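PDB 2IN5: uncharacterized lipoprotein GfcB from Escherichia coli K12, which is of unknown function but, as a membrane-anchored lipoprotein homologous to group 4 capsule protein B, may take part in capsule polysaccharide production or export. Local coordinates for residues 49-52 and 58-61; 27-32 and 36-41; 8-13 and 64-69; 179-184 and 190-195; 71-76 and 98-103. All blocks are in the same frame, centred on the assembly; numbering follows the deposited sequence.

Interaction 1. Residues 49-52 and 58-61; sequences VVLG and QSKW
Leu51 lies over one face of the Trp61 indole, and this pair accounts for more of the buried area than any other residues of the two strands. The strands form an antiparallel beta hairpin in which Leu51 and Trp61 make a non-hydrogen-bonded pair, both side chains on the same face, with their CA atoms 4.3 Å apart. Because CG of Leu51 stands opposite the backbone N (chi1 173°), the branch folds over the indole. Leu51 CB sits 3.9 Å from the centroid of the six-membered ring of Trp61 and 22° off its normal, which is a CH-pi contact. Leu51 CD1 also lies above the ring and touches Lys60 O at 3.5 Å. Val49 crosses Trp61 at about a right angle and presses CG1 against Trp61 CB at 3.2 Å, a tight approach.

The backbones add one bond within these segments, Gly52 N to Lys60 O at 3.0 Å, and the hairpin continues it with backbone bonds between Val50 and Leu62 and between Lys60 and Tyr53. A CA-H...O contact joins Trp61 CA to Val50 O at 3.1 Å. The indole NE1 bonds to Thr71 OG1 on strand 68-72, and Met37 of strand 36-41 packs against the same ring. With an alanine in place of Trp61, Leu51 would probably lose the surface it rests on, and the Thr71 hydroxyl its indole partner. The chemistry is thus that of a buried apolar contact on the indole face, with the one polar atom of the ring satisfied by Thr71.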
# COMPACT_ATOMS: atom_id res chain seq x y z
N VAL A 49 11.84 -11.63 -3.21
CA VAL A 49 10.80 -10.62 -3.05
C VAL A 49 10.97 -9.92 -1.70
O VAL A 49 11.40 -10.53 -0.73
CB VAL A 49 9.40 -11.29 -3.14
CG1 VAL A 49 8.31 -10.28 -2.93
CG2 VAL A 49 9.23 -11.96 -4.50
N VAL A 50 10.64 -8.63 -1.63
CA VAL A 50 10.80 -7.89 -0.39
C VAL A 50 9.44 -7.36 0.11
O VAL A 50 8.53 -7.15 -0.68
CB VAL A 50 11.79 -6.71 -0.61
CG1 VAL A 50 11.24 -5.75 -1.65
CG2 VAL A 50 12.05 -5.97 0.68
N LEU A 51 9.30 -7.17 1.43
CA LEU A 51 8.04 -6.67 1.98
C LEU A 51 8.09 -5.16 1.93
O LEU A 51 8.82 -4.53 2.70
CB LEU A 51 7.82 -7.13 3.43
CG LEU A 51 6.62 -6.55 4.21
CD1 LEU A 51 5.30 -6.82 3.47
CD2 LEU A 51 6.59 -7.19 5.59
N GLY A 52 7.32 -4.59 1.02
CA GLY A 52 7.29 -3.15 0.87
C GLY A 52 6.49 -2.45 1.95
O GLY A 52 6.97 -1.50 2.55
N GLN A 58 -2.58 -6.53 5.71
CA GLN A 58 -2.25 -7.19 4.45
C GLN A 58 -0.80 -6.88 4.10
O GLN A 58 -0.43 -5.72 3.96
CB GLN A 58 -3.19 -6.71 3.35
CG GLN A 58 -4.37 -7.62 3.13
CD GLN A 58 -5.30 -7.11 2.04
OE1 GLN A 58 -6.13 -7.86 1.54
NE2 GLN A 58 -5.15 -5.84 1.69
N SER A 59 0.01 -7.92 3.96
CA SER A 59 1.42 -7.75 3.63
C SER A 59 1.62 -7.65 2.13
O SER A 59 1.27 -8.58 1.40
CB SER A 59 2.23 -8.93 4.16
OG SER A 59 2.20 -9.00 5.58
N LYS A 60 2.17 -6.54 1.65
CA LYS A 60 2.40 -6.39 0.21
C LYS A 60 3.87 -6.56 -0.15
O LYS A 60 4.69 -5.70 0.16
CB LYS A 60 1.93 -5.02 -0.27
CG LYS A 60 0.43 -4.90 -0.44
CD LYS A 60 -0.28 -4.65 0.87
CE LYS A 60 -1.77 -4.45 0.62
NZ LYS A 60 -2.01 -3.37 -0.38
N TRP A 61 4.19 -7.67 -0.82
CA TRP A 61 5.55 -7.98 -1.23
C TRP A 61 5.84 -7.55 -2.67
O TRP A 61 5.04 -7.78 -3.58
CB TRP A 61 5.80 -9.48 -1.09
CG TRP A 61 5.36 -10.03 0.23
CD1 TRP A 61 4.08 -10.29 0.62
CD2 TRP A 61 6.20 -10.38 1.34
NE1 TRP A 61 4.06 -10.78 1.90
CE2 TRP A 61 5.35 -10.85 2.37
CE3 TRP A 61 7.58 -10.35 1.57
CZ2 TRP A 61 5.83 -11.28 3.61
CZ3 TRP A 61 8.07 -10.78 2.80
CH2 TRP A 61 7.19 -11.24 3.81

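Interaction 2. Residues 27-32 and 36-41; sequences QQIQAL and TMYLRL
Ile29 and Tyr38 are brought together by their first torsions: CG1 of Ile29 stands anti to the carbonyl carbon (chi1 -63°), and a second bend sends CD1 out toward the strand, while the Tyr38 side chain comes from the opposite direction. They meet end on, Ile29 CD1 lying 4.1 Å from the phenol oxygen Tyr38 OH, a loose van der Waals approach. In Thr36 the hydroxyl OG1 lies between the backbone N and the carbonyl carbon (chi1 57°), which leaves the methyl CG2 anti to the carbonyl carbon and facing Leu32, just past the helical turn. Leu32 CD1 touches Thr36 CG2 at 3.9 Å, the two side chains crossing at about a right angle. Ile29 CG2 is a more distant neighbour of Thr36 OG1, at 4.4 Å.

The backbones stay well apart; the nearest CA atoms, those of Ile29 and Thr36, are 8.2 Å from each other. Only 138 Å² is buried in all, so the geometry describes side-chain packing at the start of strand 36-41, without a hydrogen bond from one segment to the other. The helix is itself weakly bonded, though Leu32 N reaches Ile29 O at 3.0 Å as the chain leaves it.

Phe48 of strand 47-55 touches Ile29, Leu32 and Thr36 alike, Leu195 packs on Ile29 and Thr36, and Arg46 makes a cation-pi interaction with Tyr38. Helix 26-31 therefore packs at the start of strand 36-41, which runs between strands 47-55 and 189-194.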
# COMPACT_ATOMS: atom_id res chain seq x y z
N GLN A 27 24.51 -14.46 4.74
CA GLN A 27 24.82 -13.50 5.79
C GLN A 27 24.14 -12.16 5.49
O GLN A 27 23.76 -11.42 6.40
CB GLN A 27 26.34 -13.31 5.89
CG GLN A 27 26.79 -12.37 6.99
CD GLN A 27 26.17 -12.70 8.34
OE1 GLN A 27 26.21 -13.85 8.78
NE2 GLN A 27 25.61 -11.69 8.99
N GLN A 28 23.98 -11.87 4.20
CA GLN A 28 23.34 -10.62 3.79
C GLN A 28 21.84 -10.66 4.06
O GLN A 28 21.23 -9.63 4.36
CB GLN A 28 23.63 -10.36 2.31
CG GLN A 28 24.81 -9.42 2.07
CD GLN A 28 26.13 -9.96 2.63
OE1 GLN A 28 26.73 -10.88 2.06
NE2 GLN A 28 26.58 -9.39 3.74
N ILE A 29 21.25 -11.84 3.96
CA ILE A 29 19.82 -12.02 4.21
C ILE A 29 19.51 -11.63 5.66
O ILE A 29 18.63 -10.81 5.91
CB ILE A 29 19.38 -13.50 3.97
CG1 ILE A 29 19.59 -13.89 2.50
CG2 ILE A 29 17.91 -13.68 4.36
CD1 ILE A 29 18.80 -13.06 1.50
N GLN A 30 20.23 -12.23 6.60
CA GLN A 30 20.00 -11.93 8.01
C GLN A 30 20.37 -10.49 8.33
O GLN A 30 20.02 -9.98 9.40
CB GLN A 30 20.81 -12.89 8.88
CG GLN A 30 20.50 -14.35 8.65
CD GLN A 30 21.37 -15.26 9.49
OE1 GLN A 30 22.60 -15.19 9.43
NE2 GLN A 30 20.74 -16.13 10.28
N ALA A 31 21.08 -9.84 7.41
CA ALA A 31 21.49 -8.46 7.61
C ALA A 31 20.43 -7.47 7.10
O ALA A 31 20.45 -6.29 7.46
CB ALA A 31 22.83 -8.20 6.92
N LEU A 32 19.52 -7.93 6.25
CA LEU A 32 18.47 -7.05 5.75
C LEU A 32 17.54 -6.72 6.92
O LEU A 32 17.04 -7.61 7.61
CB LEU A 32 17.70 -7.69 4.60
CG LEU A 32 18.51 -7.78 3.30
CD1 LEU A 32 17.66 -8.41 2.22
CD2 LEU A 32 18.97 -6.40 2.85
N THR A 36 11.72 -10.49 4.00
CA THR A 36 11.91 -10.86 2.61
C THR A 36 11.38 -12.26 2.42
O THR A 36 11.04 -12.93 3.38
CB THR A 36 13.41 -10.78 2.21
OG1 THR A 36 14.19 -11.62 3.06
CG2 THR A 36 13.91 -9.35 2.34
N MSE A 37 11.31 -12.70 1.17
CA MSE A 37 10.75 -14.00 0.86
C MSE A 37 11.28 -14.60 -0.46
O MSE A 37 11.71 -13.88 -1.37
CB MSE A 37 9.23 -13.82 0.78
CG MSE A 37 8.45 -15.01 0.27
SE MSE A 37 7.09 -14.45 -1.01
CE MSE A 37 5.99 -13.40 0.18
N TYR A 38 11.26 -15.93 -0.56
CA TYR A 38 11.67 -16.62 -1.77
C TYR A 38 10.37 -17.09 -2.41
O TYR A 38 9.61 -17.84 -1.79
CB TYR A 38 12.56 -17.84 -1.47
CG TYR A 38 14.02 -17.48 -1.31
CD1 TYR A 38 14.81 -18.10 -0.34
CD2 TYR A 38 14.61 -16.49 -2.09
CE1 TYR A 38 16.14 -17.74 -0.14
CE2 TYR A 38 15.94 -16.12 -1.91
CZ TYR A 38 16.70 -16.74 -0.93
OH TYR A 38 17.99 -16.36 -0.74
N LEU A 39 10.11 -16.63 -3.62
CA LEU A 39 8.88 -17.01 -4.33
C LEU A 39 9.16 -18.01 -5.43
O LEU A 39 10.16 -17.91 -6.14
CB LEU A 39 8.23 -15.77 -4.94
CG LEU A 39 7.08 -16.05 -5.92
CD1 LEU A 39 5.97 -16.79 -5.19
CD2 LEU A 39 6.55 -14.76 -6.53
N ARG A 40 8.28 -18.99 -5.57
CA ARG A 40 8.43 -19.99 -6.61
C ARG A 40 7.05 -20.20 -7.25
O ARG A 40 6.10 -20.60 -6.58
CB ARG A 40 8.95 -21.30 -6.02
CG ARG A 40 9.05 -22.45 -7.01
CD ARG A 40 10.49 -22.85 -7.26
NE ARG A 40 11.17 -23.23 -6.03
CZ ARG A 40 12.46 -23.55 -5.95
NH1 ARG A 40 13.21 -23.53 -7.05
NH2 ARG A 40 12.99 -23.87 -4.78
N LEU A 41 6.95 -19.91 -8.54
CA LEU A 41 5.69 -20.08 -9.25
C LEU A 41 5.80 -21.22 -10.25
O LEU A 41 6.77 -21.31 -10.99
CB LEU A 41 5.31 -18.81 -9.99
CG LEU A 41 4.99 -17.63 -9.08
CD1 LEU A 41 4.85 -16.37 -9.91
CD2 LEU A 41 3.72 -17.91 -8.31

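Interaction 3. Residues 8-13 and 64-69; sequences MVDTFR and QDNAML
The guanidinium of Arg13 has the Asn66 amide oxygen over one face, OD1 standing 3.0 Å above the plane and displaced toward the rim, while Asp10 and the Gln64 carbonyl lie at its edge. The amide and guanidinium planes are 22° apart, where helix 8-18 meets the loop leading into strand 68-72. Although Arg13 NH2 comes within 3.1 Å of Asn66 OD1, the angle is poor and no hydrogen bond results.

One N-H of NH2 points instead to Asp10 OD1. This i to i+3 salt bridge along the helix joins Arg13 NH2 to Asp10 OD1 at 2.7 Å, with 161° at the hydrogen and the oxygen only 2° out of the guanidinium plane, and Asp10 OD2 is held in turn by Ser7 OG. On the loop side, Arg13 NH1 bonds to Ser63 O, so the flat group is gripped at both ends and its rotation is probably fixed. A methionine at Arg13 would probably leave the Asp10 carboxylate without its charge partner and the Ser63 carbonyl without this donor. Leu62 of strand 58-62 touches the arginine side chain. Near the plane, Arg13 NH1 is 3.5 Å from Gln64 O.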
# COMPACT_ATOMS: atom_id res chain seq x y z
N MSE A 8 10.27 6.27 -2.02
CA MSE A 8 11.34 5.63 -1.28
C MSE A 8 11.36 4.14 -1.52
O MSE A 8 12.41 3.52 -1.57
CB MSE A 8 11.19 5.86 0.23
CG MSE A 8 11.42 7.27 0.71
SE MSE A 8 11.78 7.19 2.60
CE MSE A 8 12.10 9.04 2.98
N VAL A 9 10.19 3.55 -1.65
CA VAL A 9 10.15 2.12 -1.88
C VAL A 9 10.82 1.77 -3.19
O VAL A 9 11.64 0.87 -3.24
CB VAL A 9 8.70 1.60 -1.84
CG1 VAL A 9 8.64 0.18 -2.39
CG2 VAL A 9 8.20 1.61 -0.40
N ASP A 10 10.50 2.49 -4.26
CA ASP A 10 11.11 2.21 -5.55
C ASP A 10 12.61 2.44 -5.54
O ASP A 10 13.37 1.63 -6.05
CB ASP A 10 10.47 3.05 -6.63
CG ASP A 10 9.05 2.64 -6.90
OD1 ASP A 10 8.82 1.43 -7.14
OD2 ASP A 10 8.15 3.52 -6.88
N THR A 11 13.03 3.55 -4.95
CA THR A 11 14.44 3.89 -4.88
C THR A 11 15.29 2.87 -4.12
O THR A 11 16.32 2.41 -4.62
CB THR A 11 14.62 5.26 -4.24
OG1 THR A 11 14.13 6.26 -5.15
CG2 THR A 11 16.07 5.53 -3.93
N PHE A 12 14.86 2.53 -2.90
CA PHE A 12 15.59 1.57 -2.09
C PHE A 12 15.42 0.14 -2.56
O PHE A 12 16.27 -0.70 -2.31
CB PHE A 12 15.18 1.74 -0.62
CG PHE A 12 15.75 2.97 0.02
CD1 PHE A 12 16.97 2.92 0.68
CD2 PHE A 12 15.12 4.20 -0.11
CE1 PHE A 12 17.56 4.07 1.20
CE2 PHE A 12 15.69 5.36 0.40
CZ PHE A 12 16.92 5.30 1.06
N ARG A 13 14.32 -0.12 -3.26
CA ARG A 13 14.08 -1.45 -3.79
C ARG A 13 15.02 -1.68 -4.97
O ARG A 13 15.62 -2.74 -5.11
CB ARG A 13 12.62 -1.59 -4.25
CG ARG A 13 12.24 -2.94 -4.84
CD ARG A 13 10.73 -3.04 -5.01
NE ARG A 13 10.23 -1.97 -5.87
CZ ARG A 13 10.09 -2.08 -7.19
NH1 ARG A 13 10.40 -3.21 -7.80
NH2 ARG A 13 9.67 -1.04 -7.89
N GLN A 64 11.52 -7.60 -8.17
CA GLN A 64 12.41 -6.70 -8.91
C GLN A 64 11.70 -6.10 -10.12
O GLN A 64 11.94 -4.95 -10.48
CB GLN A 64 13.66 -7.45 -9.37
CG GLN A 64 14.75 -6.54 -9.92
CD GLN A 64 15.91 -7.31 -10.53
OE1 GLN A 64 16.50 -8.19 -9.90
NE2 GLN A 64 16.25 -6.97 -11.77
N ASP A 65 10.83 -6.90 -10.74
CA ASP A 65 10.05 -6.49 -11.91
C ASP A 65 8.84 -5.67 -11.46
O ASP A 65 7.96 -5.34 -12.26
CB ASP A 65 9.58 -7.73 -12.69
CG ASP A 65 8.75 -7.39 -13.92
OD1 ASP A 65 9.07 -6.39 -14.60
OD2 ASP A 65 7.78 -8.13 -14.23
N ASN A 66 8.80 -5.37 -10.17
CA ASN A 66 7.72 -4.59 -9.57
C ASN A 66 6.34 -5.27 -9.65
O ASN A 66 5.32 -4.61 -9.86
CB ASN A 66 7.67 -3.19 -10.19
CG ASN A 66 6.86 -2.22 -9.35
OD1 ASN A 66 6.88 -2.28 -8.12
ND2 ASN A 66 6.17 -1.29 -10.02
N ALA A 67 6.34 -6.59 -9.52
CA ALA A 67 5.10 -7.35 -9.51
C ALA A 67 4.78 -7.40 -8.02
O ALA A 67 5.69 -7.29 -7.19
CB ALA A 67 5.33 -8.75 -10.04
N MSE A 68 3.51 -7.55 -7.66
CA MSE A 68 3.14 -7.57 -6.25
C MSE A 68 2.42 -8.81 -5.78
O MSE A 68 1.65 -9.41 -6.52
CB MSE A 68 2.29 -6.34 -5.93
CG MSE A 68 1.72 -6.33 -4.52
SE MSE A 68 1.01 -4.60 -4.00
CE MSE A 68 -0.78 -4.79 -4.71
N LEU A 69 2.68 -9.20 -4.53
CA LEU A 69 2.04 -10.36 -3.92
C LEU A 69 1.38 -9.89 -2.63
O LEU A 69 2.01 -9.19 -1.85
CB LEU A 69 3.05 -11.46 -3.61
CG LEU A 69 3.15 -12.56 -4.66
CD1 LEU A 69 4.01 -12.10 -5.81
CD2 LEU A 69 3.74 -13.79 -4.02

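Interaction 4. Residues 179-184 and 190-195; sequences SRQMLG and VEMTFL
Ser179 and Met192, and Gln181 and Val190, are the hydrogen-bonded pairs of an antiparallel beta hairpin formed by strands 176-182 and 189-194. Each pair exchanges two backbone bonds: Ser179 N gives to Met192 O at 2.9 Å and Met192 N to Ser179 O at 3.0 Å. In the next pair Gln181 N gives to Val190 O at 3.0 Å, and Val190 N gives to Gln181 O at 2.6 Å. Arg180 and Glu191 form the non-hydrogen-bonded pair between them. Their chains lie side by side on the other face, but the charged ends do not touch, and the guanidinium and carboxylate planes stand 84° apart.

On the face of Ser179, Gln181, Val190 and Met192 the polar atoms are buried and well provided for. Gln181 NE2 donates to Gly74 O and also to a bridging water at 3.0 Å, while Gln181 OE1 accepts from Leu76 N, so both ends of the amide are fixed to the 71-76 hairpin. Ser179 OG is bonded to the same water at 3.0 Å and, weakly, to Gly74 O; the water also donates weakly to Val190 O. Thus Val190 O has two donors. Ser179 OG takes the position between backbone N and carbonyl carbon (chi1 66°), which directs it at the water and the selenomethionine methyl: Ser179 OG lies 3.4 Å from Met192 CE.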
# COMPACT_ATOMS: atom_id res chain seq x y z
N SER A 179 5.23 -21.96 2.94
CA SER A 179 3.89 -22.37 2.55
C SER A 179 3.86 -22.89 1.13
O SER A 179 4.64 -22.46 0.29
CB SER A 179 2.93 -21.19 2.67
OG SER A 179 3.27 -20.18 1.74
N ARG A 180 2.97 -23.85 0.87
CA ARG A 180 2.80 -24.39 -0.47
C ARG A 180 1.30 -24.37 -0.72
O ARG A 180 0.53 -24.98 0.03
CB ARG A 180 3.29 -25.84 -0.58
CG ARG A 180 4.74 -26.06 -0.13
CD ARG A 180 5.48 -26.99 -1.08
NE ARG A 180 4.67 -28.14 -1.48
CZ ARG A 180 4.36 -29.16 -0.69
NH1 ARG A 180 4.80 -29.20 0.56
NH2 ARG A 180 3.60 -30.15 -1.15
N GLN A 181 0.88 -23.66 -1.77
CA GLN A 181 -0.55 -23.55 -2.10
C GLN A 181 -0.78 -23.28 -3.58
O GLN A 181 0.16 -22.99 -4.31
CB GLN A 181 -1.20 -22.44 -1.27
CG GLN A 181 -0.70 -21.05 -1.59
CD GLN A 181 -0.95 -20.07 -0.46
OE1 GLN A 181 -2.10 -19.82 -0.06
NE2 GLN A 181 0.12 -19.51 0.08
N MSE A 182 -2.03 -23.35 -4.00
CA MSE A 182 -2.39 -23.09 -5.39
C MSE A 182 -2.79 -21.64 -5.53
O MSE A 182 -3.26 -21.02 -4.57
CB MSE A 182 -3.56 -23.97 -5.82
CG MSE A 182 -3.24 -25.44 -5.83
SE MSE A 182 -1.91 -25.89 -7.15
CE MSE A 182 -2.32 -27.75 -7.37
N LEU A 183 -2.62 -21.08 -6.72
CA LEU A 183 -3.00 -19.70 -6.94
C LEU A 183 -4.48 -19.64 -7.32
O LEU A 183 -5.16 -18.66 -7.06
CB LEU A 183 -2.10 -19.08 -8.02
CG LEU A 183 -2.35 -17.63 -8.43
CD1 LEU A 183 -1.08 -17.05 -8.99
CD2 LEU A 183 -3.49 -17.59 -9.46
N GLY A 184 -4.96 -20.71 -7.93
CA GLY A 184 -6.35 -20.78 -8.32
C GLY A 184 -6.89 -22.06 -7.74
O GLY A 184 -6.30 -22.63 -6.82
N VAL A 190 2.15 -22.36 -5.88
CA VAL A 190 2.94 -21.26 -5.36
C VAL A 190 3.69 -21.73 -4.13
O VAL A 190 3.12 -22.38 -3.25
CB VAL A 190 2.02 -20.08 -4.98
CG1 VAL A 190 2.83 -18.93 -4.42
CG2 VAL A 190 1.22 -19.64 -6.19
N GLU A 191 4.98 -21.41 -4.07
CA GLU A 191 5.83 -21.78 -2.94
C GLU A 191 6.43 -20.51 -2.37
O GLU A 191 6.98 -19.70 -3.11
CB GLU A 191 6.95 -22.72 -3.38
CG GLU A 191 6.50 -24.08 -3.88
CD GLU A 191 7.67 -24.96 -4.29
OE1 GLU A 191 8.59 -25.16 -3.46
OE2 GLU A 191 7.68 -25.46 -5.44
N MSE A 192 6.33 -20.34 -1.05
CA MSE A 192 6.89 -19.16 -0.41
C MSE A 192 7.67 -19.51 0.84
O MSE A 192 7.22 -20.30 1.67
CB MSE A 192 5.77 -18.19 -0.05
CG MSE A 192 4.95 -17.75 -1.24
SE MSE A 192 3.71 -16.34 -0.79
CE MSE A 192 2.29 -17.47 -0.15
N THR A 193 8.86 -18.93 0.97
CA THR A 193 9.72 -19.15 2.12
C THR A 193 10.04 -17.78 2.71
O THR A 193 10.63 -16.93 2.04
CB THR A 193 11.02 -19.89 1.74
OG1 THR A 193 10.70 -21.18 1.21
CG2 THR A 193 11.91 -20.08 2.96
N PHE A 194 9.62 -17.56 3.95
CA PHE A 194 9.85 -16.28 4.61
C PHE A 194 11.14 -16.32 5.39
O PHE A 194 11.25 -17.01 6.40
CB PHE A 194 8.65 -15.97 5.50
CG PHE A 194 7.36 -16.07 4.77
CD1 PHE A 194 6.80 -17.30 4.50
CD2 PHE A 194 6.74 -14.93 4.28
CE1 PHE A 194 5.64 -17.41 3.73
CE2 PHE A 194 5.58 -15.02 3.51
CZ PHE A 194 5.03 -16.26 3.24
N LEU A 195 12.11 -15.56 4.91
CA LEU A 195 13.45 -15.52 5.47
C LEU A 195 13.66 -14.83 6.80
O LEU A 195 14.38 -15.35 7.65
CB LEU A 195 14.42 -14.91 4.46
CG LEU A 195 14.68 -15.62 3.13
CD1 LEU A 195 15.03 -17.09 3.35
CD2 LEU A 195 13.47 -15.51 2.27
O HOH W 1 2.66 -20.35 -1.21

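Interaction 5. Residues 71-76 and 98-103; sequences THNGRL and RNALAI
His72 and Arg98 meet at about a right angle, the histidine imidazole near the start of the arginine chain. His72 has CG anti to the backbone N (chi1 -179°), which turns the ring toward the 98-103 loop, His72 CE1 coming 3.9 Å from Arg98 CA and 4.0 Å from Arg98 CG. Arg98 then bends at its third torsion (chi3 113°), carrying the guanidinium back across the imidazole. The planes come to lie 15° apart with His72 NE2 over one guanidinium face. Their polar ends stay separate, His72 NE2 being 4.4 Å from Arg98 NH2, and that NH2 pairs with Glu57, which the His72 side chain also touches.

A second touch is made between Asn73 ND2 and Ala100 CB, 3.6 Å apart. The same ND2 bonds to Leu97 O and Gly174 O, while Asn73 OD1 accepts from Val176 N, so the amide is held at both ends. Asn73 sits in a type I' turn from His72 to Arg75, with a left-handed backbone, and the turn is closed by His72 N to Arg75 O at 3.0 Å and by Arg75 N to His72 O at 3.0 Å.

The two segments thus meet by van der Waals contact, while polar bonds to neighbours, Asn73 to Leu97 and Arg98 to Glu57, fix the groups that touch. The guanidinium over the imidazole would probably disfavour a charged His72, an effect nearby Glu57 may offset.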
# COMPACT_ATOMS: atom_id res chain seq x y z
N THR A 71 -0.47 -11.04 0.91
CA THR A 71 -0.68 -12.19 1.75
C THR A 71 -1.03 -11.83 3.18
O THR A 71 -0.96 -10.67 3.59
CB THR A 71 0.60 -13.06 1.84
OG1 THR A 71 1.57 -12.35 2.63
CG2 THR A 71 1.18 -13.32 0.46
N HIS A 72 -1.42 -12.84 3.93
CA HIS A 72 -1.65 -12.68 5.35
C HIS A 72 -1.23 -14.00 5.97
O HIS A 72 -1.85 -15.04 5.75
CB HIS A 72 -3.09 -12.37 5.73
CG HIS A 72 -3.24 -12.19 7.21
ND1 HIS A 72 -3.36 -13.26 8.07
CD2 HIS A 72 -3.11 -11.10 7.99
CE1 HIS A 72 -3.30 -12.83 9.31
NE2 HIS A 72 -3.14 -11.52 9.30
N ASN A 73 -0.14 -13.93 6.73
CA ASN A 73 0.44 -15.10 7.37
C ASN A 73 0.56 -16.31 6.46
O ASN A 73 0.01 -17.39 6.74
CB ASN A 73 -0.34 -15.48 8.64
CG ASN A 73 0.56 -16.13 9.67
OD1 ASN A 73 1.73 -15.78 9.78
ND2 ASN A 73 0.02 -17.07 10.44
N GLY A 74 1.29 -16.12 5.36
CA GLY A 74 1.53 -17.19 4.40
C GLY A 74 0.43 -17.49 3.41
O GLY A 74 0.67 -18.18 2.42
N ARG A 75 -0.77 -16.98 3.68
CA ARG A 75 -1.91 -17.20 2.79
C ARG A 75 -1.90 -16.20 1.65
O ARG A 75 -1.79 -14.99 1.88
CB ARG A 75 -3.24 -17.05 3.56
CG ARG A 75 -4.47 -17.30 2.69
CD ARG A 75 -4.59 -18.77 2.31
NE ARG A 75 -5.07 -19.57 3.43
CZ ARG A 75 -5.32 -20.87 3.39
NH1 ARG A 75 -5.13 -21.56 2.27
NH2 ARG A 75 -5.79 -21.49 4.47
N LEU A 76 -2.03 -16.70 0.43
CA LEU A 76 -2.06 -15.83 -0.73
C LEU A 76 -3.48 -15.29 -0.91
O LEU A 76 -4.44 -16.07 -1.04
CB LEU A 76 -1.64 -16.60 -1.98
CG LEU A 76 -1.48 -15.71 -3.20
CD1 LEU A 76 -0.39 -14.66 -2.94
CD2 LEU A 76 -1.13 -16.56 -4.40
N ARG A 98 -5.12 -17.02 10.51
CA ARG A 98 -5.14 -15.71 11.16
C ARG A 98 -4.70 -15.86 12.61
O ARG A 98 -4.29 -14.90 13.24
CB ARG A 98 -6.53 -15.07 11.09
CG ARG A 98 -6.90 -14.55 9.71
CD ARG A 98 -8.20 -13.78 9.73
NE ARG A 98 -7.98 -12.37 9.44
CZ ARG A 98 -7.55 -11.48 10.33
NH1 ARG A 98 -7.30 -11.86 11.58
NH2 ARG A 98 -7.33 -10.22 9.96
N ASN A 99 -4.80 -17.08 13.12
CA ASN A 99 -4.37 -17.39 14.48
C ASN A 99 -3.75 -18.78 14.38
O ASN A 99 -4.27 -19.76 14.91
CB ASN A 99 -5.56 -17.41 15.44
CG ASN A 99 -5.13 -17.32 16.90
OD1 ASN A 99 -4.14 -17.94 17.31
ND2 ASN A 99 -5.88 -16.56 17.70
N ALA A 100 -2.62 -18.85 13.68
CA ALA A 100 -1.91 -20.11 13.43
C ALA A 100 -1.60 -20.96 14.65
O ALA A 100 -1.57 -22.18 14.55
CB ALA A 100 -0.62 -19.83 12.65
N LEU A 101 -1.36 -20.34 15.79
CA LEU A 101 -1.07 -21.13 16.98
C LEU A 101 -2.33 -21.77 17.58
O LEU A 101 -2.25 -22.83 18.18
CB LEU A 101 -0.36 -20.29 18.03
CG LEU A 101 1.11 -19.96 17.74
CD1 LEU A 101 1.66 -19.16 18.90
CD2 LEU A 101 1.92 -21.25 17.54
N ALA A 102 -3.48 -21.12 17.37
CA ALA A 102 -4.76 -21.60 17.89
C ALA A 102 -5.50 -22.51 16.93
O ALA A 102 -6.69 -22.77 17.10
CB ALA A 102 -5.66 -20.42 18.25
N ILE A 103 -4.81 -23.02 15.92
CA ILE A 103 -5.46 -23.90 14.98
C ILE A 103 -5.63 -25.27 15.61
O ILE A 103 -4.66 -25.88 16.05
CB ILE A 103 -4.64 -24.05 13.70
CG1 ILE A 103 -4.49 -22.69 13.02
CG2 ILE A 103 -5.30 -25.07 12.77
CD1 ILE A 103 -3.70 -22.74 11.74

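In the fold
From the N terminus, helix 8-18 opens interaction 3, the long loop that closes at 64-69. Interactions 2 and 1 both nest inside it, in series: helix 26-31 to strand 36-41 first, then the hairpin of strands 47-55 and 58-62. Interaction 5 follows, running from the turn at 71-76 to the loop at 98-103, and interaction 4 closes last, the hairpin of strands 176-182 and 189-194; none cross. Strand 36-41 pairs with both 47-55 and 189-194, so interactions 1, 2 and 4 share one run of neighbours, and Gly74 and Leu76 of interaction 5 bond to Gln181 of interaction 4. The second subunit touches interactions 1 and 3 and, at Asn73 alone, interaction 5.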